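Local coordinates for protein PipY (Synechococcus elongatus, PDB 5NLC) that binds pyridoxal 5'-phosphate and probably takes part in keeping the level of this vitamin B6 cofactor in balance, at residues A[8-12]-A[38-42]; A[66-72]-A[84-90]; A[114-118]-A[128-133]; A[137-141]-A[181-185]; A[164-169]-A[200-204]. One frame throughout, in Å; residues are numbered along the deposited sequence. Where two conformers were deposited one is given.

In the fold
The five contacts sample one modified TIM barrel, from its strands to its outer helices. Contact 2 is the most central: two neighbouring parallel strands exchange backbone bonds, with a buried aromatic cluster beside them. Contact 3, also buried, takes up the adjacent strand, reached through Ile88 O and Cys114 N (3.0 Å), and leads into helix 130-141. Contact 4 uses the far end of that helix and the end of helix 161-181, whose earlier turns serve contact 5. Contacts 1, 4 and 5 are only partly buried. Contact 1 relies on an arginine and a water, whereas contacts 4 and 5 have no hydrogen bond across their segments and join mainly by carbon contacts.

Contact 1: residues A[8-12]-A[38-42]; sequences LASLR and AAGQR
Leu8 spreads its two methyl groups over the turn that follows helix 30-38, CD2 lying 3.7 Å from Ala39 O and CD1 3.3 Å from Gln41 OE1. That turn is a Schellman motif closing the helix at Gly40, whose positive phi marks the point where the chain leaves helical geometry and heads for strand 43-46. The contact therefore joins helix 4-14, at the start of the modified TIM barrel, to the loop between helix 30-38 and strand 43-46.

Polar contact comes from Arg12, one helical turn beyond Leu8. Its chain runs extended from CG to NE and brings NH2 to Gly40 O at 2.8 Å. The bond is bent, with an N-H...O angle of 136°, and the donor stands 70° above the carbonyl plane, so the arginine approaches over the peptide and not along a lone pair. Beneath the guanidinium, Leu8 CD2 lies over the centre of one face, 3.8 Å from the plane; this apolar support and the NH2 bond together limit how the exposed group can turn.

Gln41 is buried, and its NE2 bonds to the backbone oxygens of His43 and Leu21, which holds the amide and leaves OE1 directed at the helix; a bend at chi2 (64°) helps to place it there. A single water spans the remaining separation between the two side chains. It accepts from Arg12 NH2 at 2.8 Å and donates to Gln41 OE1 at 2.6 Å, meeting the guanidinium at its edge and in its plane.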
# COMPACT_ATOMS: atom_id res chain seq x y z
N LEU A 8 -18.09 -0.50 -8.60
CA LEU A 8 -17.73 -0.30 -7.19
C LEU A 8 -18.73 -1.02 -6.27
O LEU A 8 -18.32 -1.64 -5.30
CB LEU A 8 -17.68 1.20 -6.80
CG LEU A 8 -17.26 1.43 -5.34
CD1 LEU A 8 -15.86 0.87 -5.11
CD2 LEU A 8 -17.23 2.89 -4.94
N ALA A 9 -20.02 -0.92 -6.54
CA ALA A 9 -21.05 -1.62 -5.76
C ALA A 9 -20.88 -3.14 -5.72
O ALA A 9 -21.18 -3.83 -4.69
CB ALA A 9 -22.43 -1.31 -6.29
N SER A 10 -20.48 -3.66 -6.86
CA SER A 10 -20.31 -5.08 -7.02
C SER A 10 -19.12 -5.53 -6.22
O SER A 10 -19.20 -6.52 -5.46
CB SER A 10 -20.21 -5.43 -8.50
OG SER A 10 -19.96 -6.78 -8.63
N LEU A 11 -18.01 -4.80 -6.33
CA LEU A 11 -16.84 -5.13 -5.52
C LEU A 11 -17.09 -5.01 -4.05
O LEU A 11 -16.76 -5.95 -3.27
CB LEU A 11 -15.71 -4.24 -5.87
CG LEU A 11 -15.13 -4.49 -7.22
CD1 LEU A 11 -14.49 -3.21 -7.77
CD2 LEU A 11 -14.13 -5.60 -7.10
N ARG A 12 -17.66 -3.89 -3.63
CA ARG A 12 -17.93 -3.73 -2.20
C ARG A 12 -18.87 -4.85 -1.66
O ARG A 12 -18.73 -5.24 -0.51
CB ARG A 12 -18.54 -2.36 -1.89
CG ARG A 12 -17.53 -1.26 -2.04
CD ARG A 12 -18.21 0.10 -1.87
NE ARG A 12 -17.20 1.14 -1.57
CZ ARG A 12 -17.45 2.38 -1.13
NH1 ARG A 12 -18.70 2.83 -0.93
NH2 ARG A 12 -16.41 3.21 -0.91
N ALA A 38 -17.73 10.24 -6.52
CA ALA A 38 -19.17 10.43 -6.41
C ALA A 38 -19.85 9.14 -6.07
O ALA A 38 -20.85 9.16 -5.44
CB ALA A 38 -19.70 10.95 -7.75
N ALA A 39 -19.29 8.03 -6.50
CA ALA A 39 -19.86 6.71 -6.16
C ALA A 39 -19.47 6.23 -4.77
O ALA A 39 -19.99 5.21 -4.36
CB ALA A 39 -19.41 5.67 -7.17
N GLY A 40 -18.60 6.94 -4.07
CA GLY A 40 -18.26 6.64 -2.69
C GLY A 40 -16.77 6.26 -2.48
O GLY A 40 -16.34 6.01 -1.34
N GLN A 41 -15.96 6.20 -3.56
CA GLN A 41 -14.57 5.82 -3.39
C GLN A 41 -13.75 6.96 -2.84
O GLN A 41 -13.88 8.14 -3.30
CB GLN A 41 -14.00 5.35 -4.71
CG GLN A 41 -12.61 4.75 -4.67
CD GLN A 41 -12.51 3.48 -3.88
OE1 GLN A 41 -13.50 2.75 -3.76
NE2 GLN A 41 -11.31 3.20 -3.29
N ARG A 42 -12.84 6.63 -1.87
CA ARG A 42 -11.96 7.58 -1.23
C ARG A 42 -10.49 7.31 -1.30
O ARG A 42 -9.68 8.25 -1.22
CB ARG A 42 -12.35 7.76 0.24
CG ARG A 42 -13.79 8.28 0.41
CD ARG A 42 -13.94 9.71 0.01
NE ARG A 42 -15.33 10.19 0.14
CZ ARG A 42 -16.30 10.09 -0.76
NH1 ARG A 42 -16.11 9.47 -1.91
NH2 ARG A 42 -17.48 10.62 -0.50
O HOH W 1 -14.35 1.53 -1.66

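Contact 2: residues A[66-72]-A[84-90]; sequences TWHLLGK and HFDWIHS
Trp67 O takes two backbone donors from the neighbouring segment, Asp86 N and Trp87 N, the latter at 3.1 Å. This opens the parallel pairing within a beta-alpha-beta unit of the modified TIM barrel, where strands 66-69 and 87-91 flank helix 78-84. The ladder continues through Leu69, whose N donates to Trp87 O and whose O receives His89 N at 2.9 Å. Before it, Asp86 OD2 accepts Trp67 N nearly straight (170°) through its anti lone pair.

The imidazoles form a second polar line. His68 ND1 and His89 NE2 are 2.7 Å apart and hydrogen-bonded. Their other nitrogens are also used, His68 NE2 by His43 ND1 and His89 ND1 by Ser191 OG, so both buried rings are held at two points. Trp87 makes an offset stack with His68 (centroids 4.4 Å apart, planes at 16°), and Trp208 meets all three rings edge-to-face.

Leu69 CB sits over the centre of the Phe85 ring, and Leu70 CD2 lies over one face of His89, offset toward the rim. The Leu70 side chain is about 4 Å from those of Asn47 and Arg210, which bind pyridoxal 5'-phosphate, so this end borders the cofactor site. Ser90, in strand 87-91, reaches back to Gly71 in the loop after strand 66-69: OG, between its backbone N and carbonyl carbon (chi1 49°), donates to Gly71 O at 2.6 Å.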
# COMPACT_ATOMS: atom_id res chain seq x y z
N THR A 66 -7.80 9.95 0.06
CA THR A 66 -6.58 9.43 0.56
C THR A 66 -5.72 8.83 -0.59
O THR A 66 -6.22 7.96 -1.32
CB THR A 66 -6.88 8.38 1.61
OG1 THR A 66 -7.60 8.97 2.66
CG2 THR A 66 -5.66 7.77 2.18
N TRP A 67 -4.48 9.36 -0.77
CA TRP A 67 -3.58 8.90 -1.81
C TRP A 67 -2.55 7.89 -1.26
O TRP A 67 -1.87 8.17 -0.24
CB TRP A 67 -2.80 10.07 -2.37
CG TRP A 67 -3.65 10.98 -3.26
CD1 TRP A 67 -4.23 12.18 -2.92
CD2 TRP A 67 -4.05 10.72 -4.57
NE1 TRP A 67 -4.96 12.68 -3.98
CE2 TRP A 67 -4.84 11.80 -5.02
CE3 TRP A 67 -3.81 9.65 -5.45
CZ2 TRP A 67 -5.38 11.86 -6.34
CZ3 TRP A 67 -4.34 9.76 -6.79
CH2 TRP A 67 -5.14 10.81 -7.17
N HIS A 68 -2.39 6.83 -2.01
CA HIS A 68 -1.54 5.69 -1.66
C HIS A 68 -0.48 5.53 -2.75
O HIS A 68 -0.85 5.46 -3.95
CB HIS A 68 -2.38 4.41 -1.65
CG HIS A 68 -3.42 4.37 -0.56
ND1 HIS A 68 -3.25 3.63 0.58
CD2 HIS A 68 -4.60 4.99 -0.42
CE1 HIS A 68 -4.28 3.81 1.38
NE2 HIS A 68 -5.15 4.58 0.77
N LEU A 69 0.80 5.45 -2.38
CA LEU A 69 1.83 5.12 -3.31
C LEU A 69 2.08 3.63 -3.22
O LEU A 69 2.39 3.09 -2.17
CB LEU A 69 3.12 5.95 -3.01
CG LEU A 69 4.32 5.57 -3.84
CD1 LEU A 69 4.04 5.84 -5.31
CD2 LEU A 69 5.53 6.37 -3.43
N LEU A 70 1.97 2.96 -4.37
CA LEU A 70 1.99 1.55 -4.41
C LEU A 70 3.23 0.93 -5.04
O LEU A 70 3.41 -0.27 -4.93
CB LEU A 70 0.76 1.08 -5.19
CG LEU A 70 -0.60 1.49 -4.62
CD1 LEU A 70 -1.69 1.04 -5.59
CD2 LEU A 70 -0.78 0.99 -3.22
N GLY A 71 4.01 1.68 -5.80
CA GLY A 71 5.13 1.11 -6.49
C GLY A 71 6.44 1.56 -5.88
O GLY A 71 6.47 2.27 -4.88
N LYS A 72 7.51 1.20 -6.58
CA LYS A 72 8.90 1.35 -6.10
C LYS A 72 9.17 2.82 -5.84
O LYS A 72 8.85 3.64 -6.66
CB LYS A 72 9.84 0.83 -7.18
CG LYS A 72 11.33 1.13 -7.07
CD LYS A 72 11.94 0.40 -5.89
CE LYS A 72 13.46 0.72 -5.83
NZ LYS A 72 14.10 0.14 -4.63
N HIS A 84 3.20 14.42 -1.06
CA HIS A 84 2.04 14.13 -1.87
C HIS A 84 1.23 12.90 -1.47
O HIS A 84 0.17 12.78 -1.97
CB HIS A 84 2.42 14.03 -3.35
CG HIS A 84 2.85 15.35 -3.91
ND1 HIS A 84 1.97 16.24 -4.48
CD2 HIS A 84 4.06 15.97 -3.88
CE1 HIS A 84 2.63 17.36 -4.77
NE2 HIS A 84 3.90 17.20 -4.46
N PHE A 85 1.74 11.98 -0.66
CA PHE A 85 1.00 10.76 -0.37
C PHE A 85 0.66 10.70 1.11
O PHE A 85 1.46 11.04 1.98
CB PHE A 85 1.81 9.56 -0.83
CG PHE A 85 1.82 9.40 -2.36
CD1 PHE A 85 0.81 8.73 -3.00
CD2 PHE A 85 2.83 9.93 -3.10
CE1 PHE A 85 0.78 8.61 -4.38
CE2 PHE A 85 2.84 9.83 -4.48
CZ PHE A 85 1.82 9.16 -5.13
N ASP A 86 -0.48 10.16 1.42
CA ASP A 86 -0.91 9.86 2.78
C ASP A 86 -0.33 8.51 3.28
O ASP A 86 0.03 8.39 4.44
CB ASP A 86 -2.46 9.83 2.77
CG ASP A 86 -3.03 11.16 2.31
OD1 ASP A 86 -2.70 12.14 3.03
OD2 ASP A 86 -3.65 11.24 1.22
N TRP A 87 -0.29 7.53 2.39
CA TRP A 87 0.21 6.19 2.60
C TRP A 87 1.28 5.87 1.58
O TRP A 87 1.11 6.16 0.34
CB TRP A 87 -0.89 5.11 2.39
CG TRP A 87 -1.84 4.97 3.53
CD1 TRP A 87 -2.88 5.77 3.76
CD2 TRP A 87 -1.85 3.98 4.56
NE1 TRP A 87 -3.54 5.39 4.90
CE2 TRP A 87 -2.94 4.27 5.39
CE3 TRP A 87 -1.04 2.89 4.87
CZ2 TRP A 87 -3.22 3.54 6.56
CZ3 TRP A 87 -1.37 2.11 5.99
CH2 TRP A 87 -2.40 2.48 6.84
N ILE A 88 2.35 5.25 2.06
CA ILE A 88 3.39 4.73 1.18
C ILE A 88 3.54 3.26 1.50
O ILE A 88 3.95 2.92 2.61
CB ILE A 88 4.73 5.50 1.38
CG1 ILE A 88 4.53 6.97 1.14
CG2 ILE A 88 5.81 4.83 0.53
CD1 ILE A 88 5.72 7.82 1.52
N HIS A 89 3.16 2.39 0.55
CA HIS A 89 3.12 0.92 0.80
C HIS A 89 4.42 0.21 0.53
O HIS A 89 4.59 -0.91 0.97
CB HIS A 89 2.00 0.27 -0.01
CG HIS A 89 0.63 0.71 0.38
ND1 HIS A 89 -0.29 -0.16 0.90
CD2 HIS A 89 0.02 1.93 0.34
CE1 HIS A 89 -1.42 0.50 1.15
NE2 HIS A 89 -1.27 1.76 0.80
N SER A 90 5.37 0.83 -0.14
CA SER A 90 6.47 0.12 -0.72
C SER A 90 7.73 0.44 0.02
O SER A 90 8.79 0.67 -0.59
CB SER A 90 6.60 0.55 -2.17
OG SER A 90 6.58 1.99 -2.29

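Contact 3: residues A[114-118]-A[128-133]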
# COMPACT_ATOMS: atom_id res chain seq x y z
N CYS A 114 3.55 1.03 4.94
CA CYS A 114 3.71 -0.40 4.99
C CYS A 114 5.15 -0.73 4.61
O CYS A 114 5.82 -0.07 3.78
CB CYS A 114 2.69 -1.15 4.12
SG CYS A 114 0.97 -0.93 4.68
N LEU A 115 5.64 -1.77 5.26
CA LEU A 115 6.95 -2.30 4.95
C LEU A 115 6.77 -3.46 3.96
O LEU A 115 6.09 -4.46 4.26
CB LEU A 115 7.59 -2.80 6.22
CG LEU A 115 7.67 -1.76 7.34
CD1 LEU A 115 8.29 -2.41 8.57
CD2 LEU A 115 8.53 -0.61 6.90
N GLN A 116 7.37 -3.32 2.80
CA GLN A 116 7.26 -4.26 1.71
C GLN A 116 8.33 -5.31 1.92
O GLN A 116 9.51 -5.00 1.81
CB GLN A 116 7.52 -3.59 0.39
CG GLN A 116 7.27 -4.50 -0.81
CD GLN A 116 7.49 -3.82 -2.13
OE1 GLN A 116 7.09 -2.70 -2.32
NE2 GLN A 116 7.97 -4.58 -3.11
N VAL A 117 7.89 -6.54 2.20
CA VAL A 117 8.75 -7.62 2.61
C VAL A 117 8.77 -8.66 1.50
O VAL A 117 7.74 -9.04 0.96
CB VAL A 117 8.18 -8.32 3.86
CG1 VAL A 117 9.13 -9.42 4.34
CG2 VAL A 117 8.06 -7.32 4.96
N LYS A 118 9.96 -9.18 1.23
CA LYS A 118 10.18 -10.19 0.22
C LYS A 118 10.31 -11.53 0.95
O LYS A 118 11.33 -11.86 1.49
CB LYS A 118 11.43 -9.87 -0.61
CG LYS A 118 11.74 -10.89 -1.68
CD LYS A 118 12.96 -10.55 -2.54
CE LYS A 118 12.63 -9.49 -3.56
NZ LYS A 118 13.81 -9.27 -4.46
N TRP A 128 12.14 -6.02 1.77
CA TRP A 128 13.00 -6.28 2.90
C TRP A 128 13.28 -7.78 2.92
O TRP A 128 12.38 -8.58 2.69
CB TRP A 128 12.35 -5.96 4.24
CG TRP A 128 12.14 -4.57 4.70
CD1 TRP A 128 11.11 -3.70 4.32
CD2 TRP A 128 12.88 -3.88 5.67
NE1 TRP A 128 11.21 -2.54 5.01
CE2 TRP A 128 12.26 -2.62 5.86
CE3 TRP A 128 13.97 -4.22 6.47
CZ2 TRP A 128 12.71 -1.72 6.77
CZ3 TRP A 128 14.39 -3.31 7.35
CH2 TRP A 128 13.78 -2.08 7.48
N ASP A 129 14.49 -8.15 3.28
CA ASP A 129 14.79 -9.52 3.67
C ASP A 129 14.16 -9.72 5.09
O ASP A 129 14.35 -8.85 5.95
CB ASP A 129 16.27 -9.72 3.70
CG ASP A 129 16.67 -10.94 4.48
OD1 ASP A 129 16.63 -12.02 3.89
OD2 ASP A 129 17.02 -10.79 5.68
N PRO A 130 13.35 -10.77 5.30
CA PRO A 130 12.70 -10.94 6.64
C PRO A 130 13.56 -10.92 7.87
O PRO A 130 13.12 -10.38 8.93
CB PRO A 130 11.96 -12.30 6.56
CG PRO A 130 11.91 -12.61 5.11
CD PRO A 130 13.02 -11.88 4.41
N ALA A 131 14.76 -11.48 7.76
CA ALA A 131 15.75 -11.45 8.88
C ALA A 131 16.24 -10.04 9.20
O ALA A 131 16.34 -9.60 10.39
CB ALA A 131 16.94 -12.35 8.53
N ASP A 132 16.51 -9.28 8.13
CA ASP A 132 16.89 -7.88 8.29
C ASP A 132 15.74 -7.08 8.91
O ASP A 132 15.97 -6.30 9.82
CB ASP A 132 17.36 -7.27 6.93
CG ASP A 132 17.95 -5.83 7.06
OD1 ASP A 132 18.66 -5.46 8.07
OD2 ASP A 132 17.72 -5.05 6.07
N LEU A 133 14.52 -7.29 8.42
CA LEU A 133 13.37 -6.58 9.01
C LEU A 133 13.24 -6.90 10.51
O LEU A 133 13.12 -6.01 11.31
CB LEU A 133 12.04 -6.93 8.30
CG LEU A 133 10.77 -6.25 8.84
CD1 LEU A 133 10.90 -4.73 9.03
CD2 LEU A 133 9.61 -6.64 7.92
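Trp128 and Val117 form a single backbone bridge, made by two hydrogen bonds on either side of Val117. Trp128 N donates to Gln116 O at 2.8 Å, and Lys118 N returns a bond to Trp128 O at 2.9 Å. The indole edge carries CD1 to 3.2 Å from the same Gln116 O, which is in the ring plane. The bridge ties the end of strand 112-116 to the residues that lead into helix 130-141, within a beta-alpha-beta unit of the modified TIM barrel.

Apolar contacts surround the indole. Leu115 CD2 approaches NE1 obliquely at 3.8 Å. Over one face of the same indole lies Leu133 CD1, centred on the ring. Leu133 has CG opposite its backbone N (chi1 180°), which sends its two methyls to the strand: CD1 reaches Leu115 CD1 at 3.5 Å, and CD2 meets Val117 CG2 at 3.4 Å, tighter than usual for two carbons. Phe174 of helix 161-181 also touches Val117 and Pro130.

A capping bond starts the helix. Asp129 is the N-cap, its OD2 accepting from Asp132 N at 2.9 Å.

Replacing Trp128 with an alanine would probably leave a gap beside Leu115 CD2 and over Leu133 CD1, where the indole had lain, and deprive Val91 O of its weak bond from the indole NE1, although the backbone bridge could remain. The chemistry implies a division of labour: main-chain bonds appear to set where the loop lies along the strand, and close-packed branched side chains how the first helical turn rests on it.

Contact 4: residues A[137-141]-A[181-185]; sequences LPQLS and QAPQL
A type I beta turn, Ala182 to Leu185, follows helix 161-181 and packs on the C-terminal part of helix 130-141, in the outer helical layer of the modified TIM barrel; Ala182 CB touches Leu137 CG at 3.8 Å. The turn is closed by its own backbone bond, Leu185 N to Ala182 O, and then leads on to strand 189-191.

Leu137 is the first of two helix residues that carry the contact. Its CD2 reaches Gln181 CB at 3.6 Å, the two side chains crossing at about a right angle, and its CD1 comes to 4.3 Å from Leu185 CD1. The leucine chi1, -130°, lies away from the usual staggered values and places the methyl groups with CD2 toward the end of helix 161-181 and CD1 toward Leu185.

Ser141, one turn later, faces the same residues through its hydroxyl. OG lies 3.5 Å from Leu185 CG and 3.9 Å from Ala182 CB, so its neighbours across the contact are carbons. Its polar need is met inside the helix: OG donates to Leu137 O at 2.9 Å. Ser141 N bonds to that same oxygen, and the two donors reach it from opposite faces of its carbonyl plane. Two donors thus grip Leu137 O, and the OG bond holds the hydroxyl against its own helix.

Deeper in, Leu140 and Leu185 both rest on Ile148 of strand 147-152, linking the turn and the helix to the sheet. With no hydrogen bond between the segments, the join depends on the fit of methyl and methylene groups, and the serine takes part as a compact group whose polarity is spent on its own helix.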
# COMPACT_ATOMS: atom_id res chain seq x y z
N LEU A 137 13.75 -4.03 13.72
CA LEU A 137 12.55 -3.63 14.41
C LEU A 137 12.71 -2.62 15.60
O LEU A 137 11.90 -1.71 15.72
CB LEU A 137 11.83 -4.89 14.88
CG LEU A 137 10.39 -5.12 14.63
CD1 LEU A 137 9.93 -4.75 13.25
CD2 LEU A 137 10.11 -6.54 15.11
N PRO A 138 13.76 -2.76 16.40
CA PRO A 138 13.94 -1.79 17.46
C PRO A 138 14.19 -0.39 16.94
O PRO A 138 13.69 0.56 17.53
CB PRO A 138 15.16 -2.30 18.22
CG PRO A 138 15.20 -3.74 17.93
CD PRO A 138 14.73 -3.86 16.51
N GLN A 139 14.95 -0.27 15.86
CA GLN A 139 15.24 1.02 15.29
C GLN A 139 14.02 1.57 14.54
O GLN A 139 13.72 2.78 14.60
CB GLN A 139 16.44 0.94 14.37
CG GLN A 139 17.76 0.84 15.13
CD GLN A 139 17.99 -0.50 15.74
OE1 GLN A 139 17.70 -1.55 15.10
NE2 GLN A 139 18.54 -0.52 17.01
N LEU A 140 13.29 0.68 13.85
CA LEU A 140 12.04 1.12 13.23
C LEU A 140 11.04 1.68 14.23
O LEU A 140 10.37 2.68 13.97
CB LEU A 140 11.39 -0.03 12.47
CG LEU A 140 12.16 -0.41 11.22
CD1 LEU A 140 11.76 -1.80 10.76
CD2 LEU A 140 11.91 0.58 10.09
N SER A 141 10.94 1.01 15.36
CA SER A 141 10.10 1.45 16.46
C SER A 141 10.44 2.81 17.04
O SER A 141 9.56 3.47 17.56
CB SER A 141 10.15 0.40 17.59
OG SER A 141 9.52 -0.78 17.11
N GLN A 181 6.75 -8.88 18.54
CA GLN A 181 8.12 -8.40 18.80
C GLN A 181 8.21 -6.87 18.96
O GLN A 181 9.14 -6.40 19.62
CB GLN A 181 9.07 -8.82 17.68
CG GLN A 181 9.23 -10.35 17.50
CD GLN A 181 9.94 -11.00 18.64
OE1 GLN A 181 9.36 -11.80 19.39
NE2 GLN A 181 11.18 -10.60 18.85
N ALA A 182 7.26 -6.11 18.44
CA ALA A 182 7.30 -4.64 18.42
C ALA A 182 6.01 -4.03 18.95
O ALA A 182 5.21 -3.48 18.17
CB ALA A 182 7.61 -4.13 17.01
N PRO A 183 5.79 -4.12 20.29
CA PRO A 183 4.57 -3.57 20.81
C PRO A 183 4.40 -2.07 20.55
O PRO A 183 3.27 -1.67 20.45
CB PRO A 183 4.64 -3.91 22.34
CG PRO A 183 6.07 -4.27 22.63
CD PRO A 183 6.54 -4.87 21.31
N GLN A 184 5.46 -1.26 20.36
CA GLN A 184 5.39 0.19 20.02
C GLN A 184 4.71 0.45 18.67
O GLN A 184 4.24 1.55 18.42
CB GLN A 184 6.82 0.87 19.98
CG GLN A 184 7.53 1.11 21.31
CD GLN A 184 8.75 2.05 21.23
OE1 GLN A 184 9.92 1.63 21.34
NE2 GLN A 184 8.48 3.34 21.04
N LEU A 185 4.73 -0.54 17.77
CA LEU A 185 4.27 -0.33 16.41
C LEU A 185 2.84 -0.80 16.29
O LEU A 185 2.37 -1.72 16.97
CB LEU A 185 5.11 -1.11 15.47
CG LEU A 185 6.54 -0.64 15.28
CD1 LEU A 185 7.20 -1.56 14.26
CD2 LEU A 185 6.54 0.75 14.75

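Contact 5: residues A[164-169]-A[200-204]; sequences TQALFA and LAVAE
Glu204 OE1 lies 3.4 Å from Ala169 CB and, at the same time, forms a salt bridge with Arg172 one turn further along helix 161-181. In this way the carboxylate of Glu204, just past helix 198-203, is laid across the preceding helix of the modified TIM barrel, the two helices being consecutive members of its outer helical layer. The chain bends at chi2 (-60°), which folds the acid back along the helix surface. Its other oxygen, OE2, approaches Gln165 CG at 3.6 Å; the amide and carboxylate planes are 75° apart, and no hydrogen bond joins them.

The aliphatic part of the acid also packs, Glu204 CB lying 3.8 Å from Phe168 CB. From that point the phenyl group enters between the helices, its CG set opposite the carbonyl carbon (chi1 -67°), which points the ring at Ala201. Ring atom CD2 touches Ala201 CA at 3.5 Å and CE2 touches Ala201 CB at 3.7 Å, the alanine approaching the ring obliquely. The small size of Ala201 probably lets the buried ring come this near to the helix backbone. The Phe168 side chain is about 7 Å from that of Arg210, a residue that binds pyridoxal 5'-phosphate, so the packing lies near the cofactor site, which is empty in this structure.

With an alanine in place of Glu204, Arg172 would probably be left without its anionic mate and a gap would open beside Ala169 and Gln165.

At the other end of the contact Thr164 gives its hydroxyl to Thr160 O, just before the helix begins, while its methyl CG2 meets Leu200 CD1 of helix 198-203 at 3.9 Å.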
# COMPACT_ATOMS: atom_id res chain seq x y z
N THR A 164 0.56 -18.62 -4.14
CA THR A 164 0.09 -17.32 -3.69
C THR A 164 -0.70 -17.40 -2.40
O THR A 164 -0.53 -16.58 -1.48
CB THR A 164 -0.74 -16.64 -4.79
OG1 THR A 164 0.09 -16.54 -5.94
CG2 THR A 164 -1.25 -15.29 -4.31
N GLN A 165 -1.60 -18.32 -2.31
CA GLN A 165 -2.34 -18.54 -1.05
C GLN A 165 -1.38 -18.74 0.12
O GLN A 165 -1.54 -18.11 1.19
CB GLN A 165 -3.21 -19.80 -1.18
CG GLN A 165 -3.99 -20.01 0.11
CD GLN A 165 -4.75 -21.25 0.08
OE1 GLN A 165 -4.13 -22.34 0.03
NE2 GLN A 165 -6.12 -21.16 0.10
N ALA A 166 -0.40 -19.58 -0.09
CA ALA A 166 0.56 -19.91 0.97
C ALA A 166 1.35 -18.65 1.35
O ALA A 166 1.61 -18.38 2.55
CB ALA A 166 1.45 -21.07 0.57
N LEU A 167 1.69 -17.84 0.35
CA LEU A 167 2.43 -16.60 0.58
C LEU A 167 1.66 -15.61 1.43
O LEU A 167 2.29 -15.04 2.34
CB LEU A 167 2.88 -15.94 -0.75
CG LEU A 167 3.54 -14.55 -0.65
CD1 LEU A 167 4.95 -14.58 -0.07
CD2 LEU A 167 3.57 -13.95 -2.03
N PHE A 168 0.36 -15.41 1.11
CA PHE A 168 -0.46 -14.48 1.81
C PHE A 168 -0.70 -14.94 3.26
O PHE A 168 -0.71 -14.11 4.18
CB PHE A 168 -1.75 -14.20 1.09
CG PHE A 168 -1.58 -13.46 -0.24
CD1 PHE A 168 -0.51 -12.59 -0.50
CD2 PHE A 168 -2.58 -13.60 -1.20
CE1 PHE A 168 -0.46 -11.90 -1.73
CE2 PHE A 168 -2.54 -12.94 -2.39
CZ PHE A 168 -1.46 -12.08 -2.66
N ALA A 169 -0.77 -16.25 3.45
CA ALA A 169 -0.89 -16.81 4.81
C ALA A 169 0.38 -16.58 5.63
O ALA A 169 0.35 -16.22 6.82
CB ALA A 169 -1.24 -18.29 4.71
N LEU A 200 -7.79 -14.31 -2.96
CA LEU A 200 -6.91 -15.15 -2.12
C LEU A 200 -6.40 -14.30 -0.94
O LEU A 200 -6.30 -14.79 0.21
CB LEU A 200 -5.73 -15.69 -2.87
CG LEU A 200 -6.04 -16.59 -4.07
CD1 LEU A 200 -4.73 -16.99 -4.75
CD2 LEU A 200 -6.85 -17.79 -3.70
N ALA A 201 -6.12 -13.02 -1.24
CA ALA A 201 -5.58 -12.10 -0.22
C ALA A 201 -6.59 -11.85 0.86
O ALA A 201 -6.27 -11.96 2.05
CB ALA A 201 -5.15 -10.82 -0.88
N VAL A 202 -7.84 -11.58 0.47
CA VAL A 202 -8.90 -11.31 1.41
C VAL A 202 -9.11 -12.53 2.31
O VAL A 202 -9.22 -12.38 3.53
CB VAL A 202 -10.20 -10.94 0.68
CG1 VAL A 202 -11.41 -10.98 1.61
CG2 VAL A 202 -10.07 -9.62 -0.03
N ALA A 203 -9.13 -13.74 1.74
CA ALA A 203 -9.34 -14.93 2.56
C ALA A 203 -8.18 -15.12 3.56
O ALA A 203 -8.36 -15.77 4.56
CB ALA A 203 -9.48 -16.18 1.67
N GLU A 204 -6.99 -14.58 3.27
CA GLU A 204 -5.87 -14.69 4.17
C GLU A 204 -5.64 -13.44 5.04
O GLU A 204 -4.60 -13.36 5.71
CB GLU A 204 -4.62 -15.05 3.44
CG GLU A 204 -4.68 -16.34 2.68
CD GLU A 204 -4.95 -17.56 3.53
OE1 GLU A 204 -4.58 -17.56 4.71
OE2 GLU A 204 -5.59 -18.50 3.00